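Local coordinates for protein ferredoxin (Thermus aquaticus, PDB 1H98) that carries electrons in a wide variety of metabolic reactions, using one [3Fe-4S] and one [4Fe-4S] cluster, at residues K12-V17 with D30-H35. Residues are numbered along the deposited sequence; the frame is centred on the assembly and turned at random.
With F3S (Fe3-s4 cluster), chain C; SF4 (iron/sulfur cluster), chain B.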
loop_
_atom_site.group_PDB
_atom_site.type_symbol
_atom_site.label_atom_id
_atom_site.label_comp_id
_atom_site.label_asym_id
_atom_site.label_seq_id
_atom_site.Cartn_x
_atom_site.Cartn_y
_atom_site.Cartn_z
ATOM N N LYS A 12 6.321 4.666 -7.803
ATOM C CA LYS A 12 5.813 5.660 -6.857
ATOM C C LYS A 12 4.927 6.706 -7.531
ATOM O O LYS A 12 5.100 7.910 -7.337
ATOM C CB LYS A 12 6.976 6.326 -6.116
ATOM C CG LYS A 12 7.803 5.347 -5.298
ATOM C CD LYS A 12 9.020 5.999 -4.658
ATOM C CE LYS A 12 8.625 7.047 -3.633
ATOM N NZ LYS A 12 9.812 7.649 -2.969
ATOM N N ASP A 13 3.937 6.222 -8.276
ATOM C CA ASP A 13 3.012 7.077 -9.009
ATOM C C ASP A 13 2.266 8.082 -8.139
ATOM O O ASP A 13 2.001 9.200 -8.573
ATOM C CB ASP A 13 2.014 6.218 -9.785
ATOM C CG ASP A 13 1.002 7.048 -10.534
ATOM O OD1 ASP A 13 1.290 7.471 -11.674
ATOM O OD2 ASP A 13 -0.080 7.286 -9.975
ATOM N N GLN A 14 1.855 7.646 -6.952
ATOM C CA GLN A 14 1.144 8.476 -5.978
ATOM C C GLN A 14 -0.326 8.811 -6.222
ATOM O O GLN A 14 -0.923 9.541 -5.430
ATOM C CB GLN A 14 1.947 9.740 -5.652
ATOM C CG GLN A 14 3.287 9.437 -4.995
ATOM C CD GLN A 14 4.228 10.629 -4.983
ATOM O OE1 GLN A 14 3.972 11.631 -4.317
ATOM N NE2 GLN A 14 5.334 10.518 -5.710
ATOM N N SER A 15 -0.942 8.246 -7.257
ATOM C CA SER A 15 -2.366 8.507 -7.489
ATOM C C SER A 15 -3.187 7.998 -6.302
ATOM O O SER A 15 -4.238 8.544 -5.973
ATOM C CB SER A 15 -2.849 7.832 -8.773
ATOM O OG SER A 15 -2.341 8.492 -9.918
ATOM N N CYS A 16 -2.665 6.973 -5.633
ATOM C CA CYS A 16 -3.332 6.380 -4.480
ATOM C C CYS A 16 -3.484 7.366 -3.328
ATOM O O CYS A 16 -4.477 7.331 -2.596
ATOM C CB CYS A 16 -2.560 5.146 -3.996
ATOM S SG CYS A 16 -0.844 5.451 -3.485
ATOM N N VAL A 17 -2.498 8.250 -3.181
ATOM C CA VAL A 17 -2.498 9.236 -2.106
ATOM C C VAL A 17 -3.689 10.187 -2.168
ATOM O O VAL A 17 -4.314 10.473 -1.147
ATOM C CB VAL A 17 -1.178 10.068 -2.083
ATOM C CG1 VAL A 17 -1.245 11.138 -1.000
ATOM C CG2 VAL A 17 0.020 9.163 -1.835
ATOM N N ASP A 30 11.832 3.599 -1.059
ATOM C CA ASP A 30 11.772 2.903 -2.341
ATOM C C ASP A 30 10.340 2.656 -2.828
ATOM O O ASP A 30 10.126 2.275 -3.979
ATOM C CB ASP A 30 12.595 1.604 -2.307
ATOM C CG ASP A 30 12.006 0.529 -1.391
ATOM O OD1 ASP A 30 11.173 0.827 -0.502
ATOM O OD2 ASP A 30 12.409 -0.641 -1.565
ATOM N N GLN A 31 9.368 2.905 -1.956
ATOM C CA GLN A 31 7.958 2.728 -2.290
ATOM C C GLN A 31 7.120 3.440 -1.236
ATOM O O GLN A 31 7.641 3.861 -0.200
ATOM C CB GLN A 31 7.583 1.235 -2.285
ATOM C CG GLN A 31 7.687 0.554 -0.910
ATOM C CD GLN A 31 7.046 -0.835 -0.878
ATOM O OE1 GLN A 31 7.719 -1.848 -1.042
ATOM N NE2 GLN A 31 5.741 -0.878 -0.652
ATOM N N PHE A 32 5.843 3.642 -1.534
ATOM C CA PHE A 32 4.937 4.235 -0.561
ATOM C C PHE A 32 4.398 3.039 0.224
ATOM O O PHE A 32 4.564 1.893 -0.200
ATOM C CB PHE A 32 3.808 5.005 -1.250
ATOM C CG PHE A 32 4.104 6.466 -1.434
ATOM C CD1 PHE A 32 5.093 6.888 -2.319
ATOM C CD2 PHE A 32 3.432 7.421 -0.683
ATOM C CE1 PHE A 32 5.413 8.247 -2.448
ATOM C CE2 PHE A 32 3.744 8.783 -0.803
ATOM C CZ PHE A 32 4.739 9.191 -1.688
ATOM N N TYR A 33 3.832 3.279 1.398
ATOM C CA TYR A 33 3.301 2.185 2.193
ATOM C C TYR A 33 2.013 2.632 2.845
ATOM O O TYR A 33 1.752 3.833 2.958
ATOM C CB TYR A 33 4.317 1.742 3.255
ATOM C CG TYR A 33 4.561 2.765 4.338
ATOM C CD1 TYR A 33 3.811 2.752 5.513
ATOM C CD2 TYR A 33 5.534 3.754 4.186
ATOM C CE1 TYR A 33 4.018 3.696 6.506
ATOM C CE2 TYR A 33 5.750 4.703 5.175
ATOM C CZ TYR A 33 4.989 4.669 6.330
ATOM O OH TYR A 33 5.201 5.613 7.315
ATOM N N ILE A 34 1.199 1.660 3.240
ATOM C CA ILE A 34 -0.075 1.923 3.892
ATOM C C ILE A 34 0.063 1.626 5.381
ATOM O O ILE A 34 0.516 0.540 5.764
ATOM C CB ILE A 34 -1.204 1.050 3.277
ATOM C CG1 ILE A 34 -1.544 1.554 1.866
ATOM C CG2 ILE A 34 -2.443 1.070 4.162
ATOM C CD1 ILE A 34 -2.464 0.636 1.075
ATOM N N HIS A 35 -0.273 2.598 6.226
ATOM C CA HIS A 35 -0.193 2.377 7.663
ATOM C C HIS A 35 -1.361 1.463 8.055
ATOM O O HIS A 35 -2.520 1.867 8.007
ATOM C CB HIS A 35 -0.252 3.696 8.421
ATOM C CG HIS A 35 0.131 3.567 9.857
ATOM N ND1 HIS A 35 1.190 4.255 10.409
ATOM C CD2 HIS A 35 -0.386 2.809 10.854
ATOM C CE1 HIS A 35 1.310 3.924 11.684
ATOM N NE2 HIS A 35 0.365 3.048 11.978
HETATM FE FE1 F3S C . 0.483 4.545 -4.991
HETATM FE FE3 F3S C . 2.912 3.251 -5.493
HETATM FE FE4 F3S C . 0.703 2.809 -7.105
HETATM S S1 F3S C . 2.611 5.444 -4.857
HETATM S S2 F3S C . -0.358 4.865 -7.098
HETATM S S3 F3S C . 0.885 2.260 -4.842
HETATM S S4 F3S C . 2.874 3.132 -7.787
HETATM FE FE1 SF4 B . -6.841 2.005 3.309
HETATM FE FE2 SF4 B . -6.723 4.582 2.275
HETATM FE FE3 SF4 B . -6.640 2.401 0.575
HETATM FE FE4 SF4 B . -8.967 3.087 1.890
HETATM S S1 SF4 B . -7.870 4.347 0.276
HETATM S S2 SF4 B . -8.040 0.917 1.657
HETATM S S3 SF4 B . -8.166 3.812 3.920
HETATM S S4 SF4 B . -5.046 2.972 2.192
#
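The [3Fe-4S] pocket of this seven-iron ferredoxin is walled on one side where segment Lys12-Val17, a loop that runs into helix 15-19, meets Phe32, at the start of strand 32-34. A flat, apolar phenyl ring suits this place because it can pack against the sulfide F3S S1, which lies 3.8 Å from Phe32 CB, and further out against three side chains of this segment, which meet it obliquely. Lys12 crosses it at about a right angle with its aliphatic chain, CE reaching 3.6 Å from Phe32 CE1. A bend at chi3 (65°) turns the ammonium away from the ring, toward Asp27, in a salt bridge, and the carbonyl of Gly29. Gln14 brings its CG to 3.5 Å from Phe32 CE1, and its amide plane is inclined only 21° to the ring. The rotation of that amide is fixed by a bond from Gln14 NE2 to Lys12 O (3.1 Å), with the acceptor close to the amide plane. On another part of the ring, Val17 CG2 lies 3.9 Å from Phe32 CE2. From the same segment, Cys16 SG binds the iron FE1 of the cluster at 2.2 Å. Asp13 OD2 accepts from both Ser15 N, making an Asx turn, and Ser15 OG. Contact between the segments is thus largely apolar, an arrangement consistent with shielding this flank of the cluster from water.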